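Local coordinates for actin depolymerization factor 2 (Plasmodium berghei, PDB 2XFA), which probably binds actin and, as in other members of the ADF/cofilin family, controls the turnover of actin filaments in the malaria parasite, at residues Y34-L39 against M108-S113; T54-I59 against D78-T83; R62-L67 against N135-E140; T70-I75 against F96-L101. All coordinates share one frame; numbering follows the deposited sequence.

How the contacts relate
Contacts 2, 3 and 4 are buried and contact 1 only partly so; contacts 3 and 4 lie nearer the centre of the chain and touch where Phe137 meets Trp97. Contact 4 joins two antiparallel strands of the central sheet, the other three set helices against that sheet or against each other. Strand 73-81 serves contacts 2 and 4, and helix 56-65 serves contacts 2 and 3. Contact 1 adjoins contact 4 through Tyr110 and Tyr74. The chemistry follows the place: paired backbone bonds within the sheet, an amide-to-hydroxyl bond beside a CH-pi contact in contact 1, mostly apolar contacts in contact 2, and in contact 3 an apolar core centred on Phe137 with a water bridge on its outer side.

Contact 1 (Y34-L39 against M108-S113); sequences YKIENL and MLYAAS
Ile36 of strand 31-37 is held by Tyr110 of helix 104-118 in two ways, through its backbone and through its side chain. The axes of the strand and helix segments approach to 9.9 Å. Ile36 N donates to Tyr110 OH over 2.9 Å, and at 173° the bond is almost straight. From there the side chain can be followed back along the ring. CB still lies beside the hydroxyl end. At CB the branches part: Ile36 CG2 turns to Leu109, meeting Leu109 CD2 at 4.0 Å, while Ile36 CG1 passes above Tyr110 CE2 at 3.9 Å. With CG1 placed beside the backbone N (chi1 -59°) and the chain then extended, Ile36 CD1 arrives over the middle of the Tyr110 ring, 3.6 Å from the centroid and only 4° off the normal, a well-centred CH-pi contact. Ile36 CD1 also touches Leu109 CD2 at 3.9 Å. It comes to 4.1 Å from Ser113 OG, a plain contact, since Ser113 OG is turned back to donate to Leu109 O at 2.7 Å. At the outer margin Leu39 O approaches Leu109 CD2. Around this site Tyr110 also meets Tyr74 of the neighbouring strand, its carbonyl accepting from the Tyr74 hydroxyl. The geometry implies that one tyrosine satisfies a strand amide with its hydroxyl while its face receives the isoleucine methyl; together the two contacts hold the ring against Ile36 at its hydroxyl and over one face.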
# COMPACT_ATOMS: atom_id res chain seq x y z
N TYR A 34 -4.31 -3.68 2.75
CA TYR A 34 -5.64 -3.51 3.33
C TYR A 34 -6.66 -3.73 2.25
O TYR A 34 -6.37 -3.49 1.08
CB TYR A 34 -5.84 -2.05 3.78
CG TYR A 34 -4.93 -1.59 4.87
CD1 TYR A 34 -5.23 -1.83 6.20
CD2 TYR A 34 -3.77 -0.89 4.57
CE1 TYR A 34 -4.41 -1.40 7.20
CE2 TYR A 34 -2.94 -0.46 5.56
CZ TYR A 34 -3.26 -0.72 6.89
OH TYR A 34 -2.44 -0.28 7.89
N LYS A 35 -7.88 -4.10 2.63
CA LYS A 35 -8.92 -4.23 1.64
C LYS A 35 -10.25 -3.80 2.23
O LYS A 35 -10.39 -3.66 3.44
CB LYS A 35 -9.03 -5.69 1.20
CG LYS A 35 -9.56 -6.58 2.30
CD LYS A 35 -9.38 -8.06 1.98
CE LYS A 35 -10.60 -8.85 2.48
NZ LYS A 35 -10.23 -10.04 3.30
N ILE A 36 -11.23 -3.58 1.37
CA ILE A 36 -12.58 -3.33 1.87
C ILE A 36 -13.32 -4.65 1.94
O ILE A 36 -13.54 -5.31 0.93
CB ILE A 36 -13.32 -2.31 1.01
CG1 ILE A 36 -12.53 -0.99 1.01
CG2 ILE A 36 -14.74 -2.10 1.56
CD1 ILE A 36 -12.97 0.02 -0.03
N GLU A 37 -13.67 -5.05 3.15
CA GLU A 37 -14.42 -6.27 3.35
C GLU A 37 -15.92 -6.00 3.33
O GLU A 37 -16.40 -5.05 3.95
CB GLU A 37 -14.02 -6.93 4.67
CG GLU A 37 -14.36 -8.41 4.72
CD GLU A 37 -14.05 -9.03 6.07
OE1 GLU A 37 -14.28 -8.37 7.11
OE2 GLU A 37 -13.59 -10.19 6.08
N ASN A 38 -16.65 -6.86 2.62
CA ASN A 38 -18.10 -6.76 2.55
C ASN A 38 -18.60 -5.36 2.22
O ASN A 38 -19.72 -5.00 2.56
CB ASN A 38 -18.73 -7.27 3.84
CG ASN A 38 -18.44 -8.74 4.07
OD1 ASN A 38 -18.27 -9.51 3.12
ND2 ASN A 38 -18.39 -9.14 5.34
N LEU A 39 -17.74 -4.58 1.56
CA LEU A 39 -18.11 -3.28 1.01
C LEU A 39 -18.38 -2.22 2.06
O LEU A 39 -19.07 -1.24 1.76
CB LEU A 39 -19.35 -3.42 0.12
CG LEU A 39 -19.14 -3.83 -1.34
CD1 LEU A 39 -18.08 -4.91 -1.45
CD2 LEU A 39 -20.46 -4.29 -1.95
N MET A 108 -14.70 2.72 -7.83
CA MET A 108 -15.21 3.96 -7.24
C MET A 108 -15.18 3.92 -5.71
O MET A 108 -14.70 4.85 -5.09
CB MET A 108 -16.60 4.31 -7.79
CG MET A 108 -16.56 4.72 -9.26
SD MET A 108 -18.15 5.20 -9.97
CE MET A 108 -18.27 6.93 -9.52
N LEU A 109 -15.65 2.83 -5.11
CA LEU A 109 -15.64 2.70 -3.66
C LEU A 109 -14.23 2.81 -3.05
O LEU A 109 -14.04 3.48 -2.04
CB LEU A 109 -16.26 1.38 -3.24
CG LEU A 109 -16.68 1.41 -1.77
CD1 LEU A 109 -18.06 2.07 -1.63
CD2 LEU A 109 -16.71 0.00 -1.19
N TYR A 110 -13.25 2.14 -3.64
CA TYR A 110 -11.89 2.26 -3.14
C TYR A 110 -11.36 3.70 -3.24
O TYR A 110 -10.77 4.22 -2.31
CB TYR A 110 -10.96 1.29 -3.86
CG TYR A 110 -10.89 -0.06 -3.21
CD1 TYR A 110 -11.79 -1.06 -3.54
CD2 TYR A 110 -9.93 -0.33 -2.27
CE1 TYR A 110 -11.70 -2.33 -2.94
CE2 TYR A 110 -9.82 -1.58 -1.68
CZ TYR A 110 -10.71 -2.57 -2.02
OH TYR A 110 -10.61 -3.79 -1.42
N ALA A 111 -11.58 4.33 -4.39
CA ALA A 111 -11.13 5.69 -4.58
C ALA A 111 -11.84 6.61 -3.61
O ALA A 111 -11.23 7.49 -3.03
CB ALA A 111 -11.36 6.14 -6.01
N ALA A 112 -13.14 6.39 -3.41
CA ALA A 112 -13.92 7.32 -2.59
C ALA A 112 -13.63 7.13 -1.11
O ALA A 112 -13.96 7.99 -0.32
CB ALA A 112 -15.41 7.17 -2.88
N SER A 113 -13.00 6.01 -0.77
CA SER A 113 -12.68 5.64 0.61
C SER A 113 -11.21 5.89 0.95
O SER A 113 -10.83 5.92 2.13
CB SER A 113 -12.96 4.14 0.84
OG SER A 113 -14.33 3.82 0.67

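Contact 2 (T54-I59 against D78-T83); sequences TSLDNI and DMPIPT
Pro80 presents the one side-chain ring of this contact, and no aromatic group takes part. Thr54 O lies beyond the CB-CG side of the ring, close to its mean plane, and meets Pro80 CG at 3.3 Å. Leu56 CD1 instead stands well off that plane, on one face and out past the CD rim, 4.1 Å from Pro80 CD. The backbones are correspondingly close, with the CA atoms of Leu56 and Pro80 6.0 Å apart. Next to the proline, the Met79 chain bends at chi2 (-59°) and brings its sulfur against two methyl groups: Met79 SD lies 3.5 Å from Leu56 CD1 and 3.5 Å from Ile59 CD1. Both branched side chains cross the methionine at about a right angle, and Met79 CE continues the contact to Ile59 CD1 at 3.7 Å. The contact is thus mainly apolar, with one carbonyl oxygen against the proline ring and no hydrogen bond. Ser55 occupies the N-cap position, its OG accepting a weak capping bond from Asn58 N at 3.4 Å. The first turn of helix 56-65 rests on the C-terminal end of strand 73-81. Met79 also touches Leu141 and Ile145 of helix 137-146 and Tyr93 of strand 89-97, while Asp57 forms a salt bridge with Lys142, tying the two helices together beside the sheet.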
# COMPACT_ATOMS: atom_id res chain seq x y z
N THR A 54 15.15 -6.90 2.90
CA THR A 54 16.03 -5.75 2.79
C THR A 54 15.99 -5.09 1.42
O THR A 54 16.15 -3.88 1.30
CB THR A 54 17.47 -6.17 3.07
OG1 THR A 54 18.07 -6.65 1.86
CG2 THR A 54 17.50 -7.28 4.11
N SER A 55 15.81 -5.91 0.39
CA SER A 55 15.83 -5.43 -0.99
C SER A 55 14.55 -4.68 -1.34
O SER A 55 13.46 -5.12 -0.99
CB SER A 55 16.01 -6.63 -1.93
OG SER A 55 16.32 -6.22 -3.25
N LEU A 56 14.67 -3.56 -2.04
CA LEU A 56 13.50 -2.84 -2.54
C LEU A 56 12.78 -3.67 -3.59
O LEU A 56 11.57 -3.92 -3.53
CB LEU A 56 13.93 -1.52 -3.18
CG LEU A 56 12.78 -0.67 -3.73
CD1 LEU A 56 11.76 -0.40 -2.65
CD2 LEU A 56 13.30 0.64 -4.31
N ASP A 57 13.55 -4.09 -4.58
CA ASP A 57 13.05 -4.94 -5.64
C ASP A 57 12.43 -6.18 -5.05
O ASP A 57 11.37 -6.61 -5.50
CB ASP A 57 14.20 -5.25 -6.55
CG ASP A 57 15.05 -4.02 -6.81
OD1 ASP A 57 14.71 -3.26 -7.74
OD2 ASP A 57 16.01 -3.77 -6.04
N ASN A 58 13.03 -6.74 -4.02
CA ASN A 58 12.41 -7.89 -3.39
C ASN A 58 11.12 -7.53 -2.68
O ASN A 58 10.17 -8.30 -2.65
CB ASN A 58 13.36 -8.62 -2.44
CG ASN A 58 13.26 -10.13 -2.57
OD1 ASN A 58 12.43 -10.77 -1.92
ND2 ASN A 58 14.09 -10.70 -3.43
N ILE A 59 11.05 -6.34 -2.09
CA ILE A 59 9.82 -6.04 -1.38
C ILE A 59 8.67 -5.79 -2.38
O ILE A 59 7.56 -6.26 -2.17
CB ILE A 59 10.02 -4.93 -0.32
CG1 ILE A 59 8.71 -4.65 0.41
CG2 ILE A 59 10.52 -3.65 -0.94
CD1 ILE A 59 7.92 -3.60 -0.24
N ASP A 78 7.13 0.03 4.03
CA ASP A 78 8.34 0.71 4.52
C ASP A 78 9.48 0.42 3.56
O ASP A 78 10.13 -0.62 3.65
CB ASP A 78 8.67 0.19 5.91
CG ASP A 78 9.40 1.21 6.77
OD1 ASP A 78 9.60 2.36 6.31
OD2 ASP A 78 9.76 0.86 7.91
N MET A 79 9.71 1.32 2.61
CA MET A 79 10.67 1.10 1.53
C MET A 79 12.09 1.50 1.93
O MET A 79 12.31 2.62 2.37
CB MET A 79 10.25 1.89 0.30
CG MET A 79 8.89 1.51 -0.23
SD MET A 79 8.87 -0.25 -0.64
CE MET A 79 7.57 -0.27 -1.87
N PRO A 80 13.05 0.58 1.76
CA PRO A 80 14.46 0.87 2.06
C PRO A 80 15.08 1.69 0.95
O PRO A 80 15.45 1.14 -0.08
CB PRO A 80 15.11 -0.53 2.10
CG PRO A 80 13.97 -1.53 1.95
CD PRO A 80 12.86 -0.80 1.29
N ILE A 81 15.23 2.99 1.17
CA ILE A 81 15.68 3.86 0.09
C ILE A 81 16.91 4.71 0.41
O ILE A 81 16.90 5.56 1.31
CB ILE A 81 14.53 4.74 -0.42
CG1 ILE A 81 13.53 3.88 -1.19
CG2 ILE A 81 15.06 5.83 -1.32
CD1 ILE A 81 12.35 4.66 -1.68
N PRO A 82 17.99 4.47 -0.33
CA PRO A 82 19.25 5.18 -0.10
C PRO A 82 19.14 6.65 -0.49
O PRO A 82 18.57 6.98 -1.54
CB PRO A 82 20.24 4.45 -1.01
CG PRO A 82 19.40 3.89 -2.10
CD PRO A 82 18.09 3.53 -1.46
N THR A 83 19.68 7.52 0.36
CA THR A 83 19.74 8.95 0.06
C THR A 83 20.52 9.17 -1.23
O THR A 83 21.09 8.22 -1.79
CB THR A 83 20.42 9.73 1.22
OG1 THR A 83 21.72 9.20 1.48
CG2 THR A 83 19.58 9.63 2.49

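Contact 3 (R62-L67 against N135-E140); sequences RIKNNL and NEFEEE
Lys64 and Glu138 mark the closest backbone approach, their CA atoms 6.8 Å apart, where the last part of helix 56-65 meets the beginning of helix 137-146. This is a helix-helix contact of the ADF/cofilin fold, in which both helices lie on the same face of the central mixed sheet. Within 62-67, Asn66 N bonds to Ile63 O and Leu67 N to Lys64 O, and these bonds bring Leu67 round to the same side as Ile63 and Lys64. Within 135-140, Glu140 N bonds to Glu136 O.

The Phe137 ring reaches across between the helices. Its CG stands anti to the backbone N (chi1 180°), which extends the ring across to three residues. Leu67 CD1 lies over one face of the Phe137 ring, 3.5 Å above the plane but offset toward CZ, a CH-pi contact 23° off the ring normal. The Lys64 chain runs counter to the Phe137 side chain, with Lys64 CB 3.7 Å from Phe137 CD1, and Ile63 CG2 reaches Phe137 CZ at 4.2 Å. Toward the sheet, Trp97 meets the same ring edge-to-face.

The polar ends lie outward. Lys64 NZ and Glu138 OE1 stay 5.3 Å apart, too far for a salt bridge, though their opposite charges may still attract. Instead the ammonium group donates to a water, Lys64 NZ to the water oxygen 2.8 Å, and this water donates onward to Asn135 OD1 at 2.9 Å.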
# COMPACT_ATOMS: atom_id res chain seq x y z
N ARG A 62 7.41 -9.09 -3.60
CA ARG A 62 6.54 -9.72 -2.62
C ARG A 62 5.16 -9.08 -2.58
O ARG A 62 4.15 -9.76 -2.47
CB ARG A 62 7.18 -9.64 -1.23
CG ARG A 62 8.53 -10.33 -1.14
CD ARG A 62 8.38 -11.75 -0.68
NE ARG A 62 8.35 -11.84 0.78
CZ ARG A 62 9.38 -12.24 1.53
NH1 ARG A 62 10.53 -12.60 0.96
NH2 ARG A 62 9.25 -12.29 2.84
N ILE A 63 5.11 -7.76 -2.66
CA ILE A 63 3.82 -7.08 -2.68
C ILE A 63 3.04 -7.48 -3.91
O ILE A 63 1.87 -7.77 -3.82
CB ILE A 63 3.97 -5.55 -2.69
CG1 ILE A 63 4.61 -5.07 -1.40
CG2 ILE A 63 2.61 -4.90 -2.85
CD1 ILE A 63 4.90 -3.57 -1.40
N LYS A 64 3.72 -7.50 -5.05
CA LYS A 64 3.08 -7.80 -6.32
C LYS A 64 2.43 -9.19 -6.29
O LYS A 64 1.34 -9.38 -6.80
CB LYS A 64 4.08 -7.70 -7.45
CG LYS A 64 3.49 -8.03 -8.82
CD LYS A 64 4.27 -9.14 -9.50
CE LYS A 64 3.56 -9.63 -10.75
NZ LYS A 64 4.32 -10.72 -11.45
N ASN A 65 3.10 -10.14 -5.67
CA ASN A 65 2.57 -11.50 -5.65
C ASN A 65 1.30 -11.60 -4.83
O ASN A 65 0.58 -12.58 -4.94
CB ASN A 65 3.63 -12.48 -5.15
CG ASN A 65 4.72 -12.71 -6.17
OD1 ASN A 65 4.48 -12.64 -7.37
ND2 ASN A 65 5.94 -12.96 -5.69
N ASN A 66 1.00 -10.57 -4.04
CA ASN A 66 -0.26 -10.51 -3.27
C ASN A 66 -1.39 -9.74 -3.96
O ASN A 66 -2.47 -9.61 -3.40
CB ASN A 66 -0.05 -9.85 -1.90
CG ASN A 66 0.80 -10.68 -0.96
OD1 ASN A 66 1.96 -10.36 -0.69
ND2 ASN A 66 0.22 -11.77 -0.45
N LEU A 67 -1.13 -9.23 -5.15
CA LEU A 67 -2.11 -8.41 -5.86
C LEU A 67 -2.69 -9.15 -7.05
O LEU A 67 -2.10 -10.12 -7.52
CB LEU A 67 -1.46 -7.11 -6.33
CG LEU A 67 -0.86 -6.30 -5.17
CD1 LEU A 67 -0.13 -5.06 -5.69
CD2 LEU A 67 -1.96 -5.92 -4.16
N ASN A 135 1.11 -6.98 -14.86
CA ASN A 135 2.40 -7.22 -15.52
C ASN A 135 3.42 -6.08 -15.45
O ASN A 135 4.63 -6.30 -15.61
CB ASN A 135 2.21 -7.57 -17.00
CG ASN A 135 1.62 -8.93 -17.19
OD1 ASN A 135 1.63 -9.76 -16.27
ND2 ASN A 135 1.10 -9.19 -18.38
N GLU A 136 2.95 -4.85 -15.26
CA GLU A 136 3.87 -3.71 -15.19
C GLU A 136 3.95 -3.11 -13.80
O GLU A 136 4.74 -2.21 -13.56
CB GLU A 136 3.50 -2.63 -16.21
CG GLU A 136 3.64 -3.06 -17.65
CD GLU A 136 2.31 -3.14 -18.35
OE1 GLU A 136 2.02 -4.20 -18.95
OE2 GLU A 136 1.54 -2.15 -18.29
N PHE A 137 3.14 -3.63 -12.87
CA PHE A 137 3.16 -3.14 -11.50
C PHE A 137 4.61 -2.89 -11.03
O PHE A 137 4.99 -1.80 -10.66
CB PHE A 137 2.45 -4.11 -10.55
CG PHE A 137 2.44 -3.65 -9.10
CD1 PHE A 137 3.37 -4.12 -8.20
CD2 PHE A 137 1.50 -2.73 -8.66
CE1 PHE A 137 3.38 -3.68 -6.86
CE2 PHE A 137 1.49 -2.29 -7.33
CZ PHE A 137 2.44 -2.78 -6.43
N GLU A 138 5.42 -3.93 -11.10
CA GLU A 138 6.75 -3.96 -10.52
C GLU A 138 7.65 -2.92 -11.16
O GLU A 138 8.38 -2.22 -10.46
CB GLU A 138 7.34 -5.36 -10.69
CG GLU A 138 8.53 -5.71 -9.83
CD GLU A 138 8.99 -7.16 -10.05
OE1 GLU A 138 8.40 -8.08 -9.44
OE2 GLU A 138 9.94 -7.38 -10.84
N GLU A 139 7.61 -2.80 -12.48
CA GLU A 139 8.46 -1.82 -13.16
C GLU A 139 7.97 -0.39 -12.93
O GLU A 139 8.75 0.54 -12.78
CB GLU A 139 8.54 -2.12 -14.66
CG GLU A 139 9.31 -1.05 -15.42
CD GLU A 139 9.77 -1.50 -16.80
OE1 GLU A 139 9.04 -2.28 -17.47
OE2 GLU A 139 10.87 -1.05 -17.23
N GLU A 140 6.66 -0.22 -12.89
CA GLU A 140 6.10 1.10 -12.73
C GLU A 140 6.39 1.63 -11.33
O GLU A 140 6.83 2.76 -11.17
CB GLU A 140 4.59 1.08 -13.01
CG GLU A 140 4.10 2.38 -13.60
CD GLU A 140 2.66 2.31 -14.10
OE1 GLU A 140 2.46 2.14 -15.33
OE2 GLU A 140 1.75 2.46 -13.25
O HOH W 1 2.68 -10.66 -13.70

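Contact 4 (T70-I75 against F96-L101); sequences TECRYI and FWSPGL
Arg73 and Trp97 form the tight part of the contact, an antiparallel hydrogen-bonded pair. Arg73 N donates to Trp97 O at 3.0 Å, and Trp97 N returns a bond to Arg73 O at 2.9 Å. Arg73 O also lies in the plane of the Phe96 ring, at its edge, 3.6 Å from Phe96 CD1. Just beyond the pair, Cys72 CA approaches Trp97 O at 3.2 Å, a CA-H...O contact. On the other face of the sheet from Arg73 and Trp97, the side chains of the non-hydrogen-bonded pair Tyr74 and Phe96 run side by side, their rings oblique at 44° and closest at Tyr74 CE1 and Phe96 CD1, 3.9 Å apart. All this belongs to the open end of the beta hairpin 73-81/89-97, in the central mixed sheet of the ADF/cofilin fold, between strands 31-37 and 126-130. Pro99 CD lies over one face of the Trp97 indole, whose NE1 donates to Lys68 O. At the partly exposed end of its side chain, the Arg73 guanidinium curls back: Arg73 NH1 donates to Cys72 O at 2.9 Å, Arg73 NH2 forms a salt bridge with Glu71 OE1 at 3.2 Å, and NE pairs with Asp45. Farther along, the strands give way to loops, and the exposed Thr70 and Leu101 touch lightly, Thr70 CG2 to Leu101 CB at 4.1 Å.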
# COMPACT_ATOMS: atom_id res chain seq x y z
N THR A 70 -7.68 -7.89 -10.87
CA THR A 70 -9.13 -7.75 -10.84
C THR A 70 -9.62 -7.24 -9.49
O THR A 70 -10.82 -7.23 -9.24
CB THR A 70 -9.81 -9.12 -11.03
OG1 THR A 70 -9.36 -9.98 -9.98
CG2 THR A 70 -9.49 -9.73 -12.40
N GLU A 71 -8.71 -6.86 -8.61
CA GLU A 71 -9.12 -6.26 -7.35
C GLU A 71 -8.24 -5.14 -6.81
O GLU A 71 -7.02 -5.23 -6.81
CB GLU A 71 -9.33 -7.31 -6.27
CG GLU A 71 -8.19 -8.22 -6.00
CD GLU A 71 -8.66 -9.41 -5.19
OE1 GLU A 71 -9.76 -9.31 -4.60
OE2 GLU A 71 -7.94 -10.43 -5.14
N CYS A 72 -8.90 -4.09 -6.32
CA CYS A 72 -8.23 -2.96 -5.67
C CYS A 72 -7.69 -3.27 -4.28
O CYS A 72 -8.29 -4.03 -3.52
CB CYS A 72 -9.18 -1.77 -5.61
SG CYS A 72 -9.80 -1.28 -7.20
N ARG A 73 -6.53 -2.69 -3.96
CA ARG A 73 -5.95 -2.77 -2.63
C ARG A 73 -5.31 -1.43 -2.20
O ARG A 73 -4.94 -0.63 -3.03
CB ARG A 73 -4.87 -3.85 -2.56
CG ARG A 73 -5.42 -5.31 -2.66
CD ARG A 73 -6.45 -5.58 -1.57
NE ARG A 73 -6.83 -7.00 -1.48
CZ ARG A 73 -7.96 -7.50 -1.97
NH1 ARG A 73 -8.81 -6.70 -2.61
NH2 ARG A 73 -8.23 -8.80 -1.84
N TYR A 74 -5.19 -1.22 -0.89
CA TYR A 74 -4.30 -0.17 -0.39
C TYR A 74 -3.09 -0.88 0.17
O TYR A 74 -3.21 -1.88 0.89
CB TYR A 74 -4.95 0.61 0.76
CG TYR A 74 -6.29 1.17 0.44
CD1 TYR A 74 -6.45 2.07 -0.59
CD2 TYR A 74 -7.41 0.80 1.17
CE1 TYR A 74 -7.69 2.62 -0.88
CE2 TYR A 74 -8.64 1.34 0.89
CZ TYR A 74 -8.77 2.25 -0.14
OH TYR A 74 -9.99 2.80 -0.42
N ILE A 75 -1.92 -0.39 -0.15
CA ILE A 75 -0.72 -0.97 0.41
C ILE A 75 0.07 0.11 1.15
O ILE A 75 0.28 1.21 0.63
CB ILE A 75 0.16 -1.59 -0.71
CG1 ILE A 75 -0.67 -2.59 -1.55
CG2 ILE A 75 1.39 -2.25 -0.14
CD1 ILE A 75 -0.95 -2.07 -2.94
N PHE A 96 -2.14 3.05 -3.73
CA PHE A 96 -3.49 2.66 -4.07
C PHE A 96 -3.41 1.89 -5.38
O PHE A 96 -3.20 2.47 -6.47
CB PHE A 96 -4.40 3.89 -4.17
CG PHE A 96 -5.79 3.59 -4.67
CD1 PHE A 96 -6.38 2.33 -4.49
CD2 PHE A 96 -6.53 4.59 -5.30
CE1 PHE A 96 -7.66 2.09 -4.96
CE2 PHE A 96 -7.81 4.34 -5.77
CZ PHE A 96 -8.39 3.11 -5.60
N TRP A 97 -3.56 0.58 -5.27
CA TRP A 97 -3.60 -0.34 -6.42
C TRP A 97 -5.02 -0.40 -6.94
O TRP A 97 -5.94 -0.86 -6.24
CB TRP A 97 -3.17 -1.72 -5.98
CG TRP A 97 -3.32 -2.82 -7.02
CD1 TRP A 97 -4.01 -3.99 -6.86
CD2 TRP A 97 -2.76 -2.87 -8.35
NE1 TRP A 97 -3.90 -4.78 -8.00
CE2 TRP A 97 -3.16 -4.12 -8.93
CE3 TRP A 97 -1.95 -2.02 -9.09
CZ2 TRP A 97 -2.78 -4.51 -10.23
CZ3 TRP A 97 -1.59 -2.39 -10.38
CH2 TRP A 97 -2.01 -3.63 -10.94
N SER A 98 -5.20 0.10 -8.15
CA SER A 98 -6.50 0.16 -8.76
C SER A 98 -6.44 -0.29 -10.21
O SER A 98 -6.35 0.54 -11.11
CB SER A 98 -7.05 1.59 -8.68
OG SER A 98 -8.39 1.65 -9.15
N PRO A 99 -6.49 -1.62 -10.45
CA PRO A 99 -6.33 -2.15 -11.81
C PRO A 99 -7.57 -2.00 -12.66
O PRO A 99 -8.69 -1.89 -12.14
CB PRO A 99 -6.01 -3.64 -11.59
CG PRO A 99 -6.67 -4.00 -10.33
CD PRO A 99 -6.68 -2.69 -9.46
N GLY A 100 -7.37 -2.02 -13.97
CA GLY A 100 -8.44 -1.81 -14.92
C GLY A 100 -9.52 -2.87 -14.93
O GLY A 100 -10.67 -2.56 -15.26
N LEU A 101 -9.17 -4.11 -14.58
CA LEU A 101 -10.14 -5.21 -14.64
C LEU A 101 -10.95 -5.37 -13.36
O LEU A 101 -11.74 -6.30 -13.23
CB LEU A 101 -9.46 -6.54 -15.01
CG LEU A 101 -9.11 -6.60 -16.49
CD1 LEU A 101 -8.44 -7.95 -16.83
CD2 LEU A 101 -10.39 -6.39 -17.32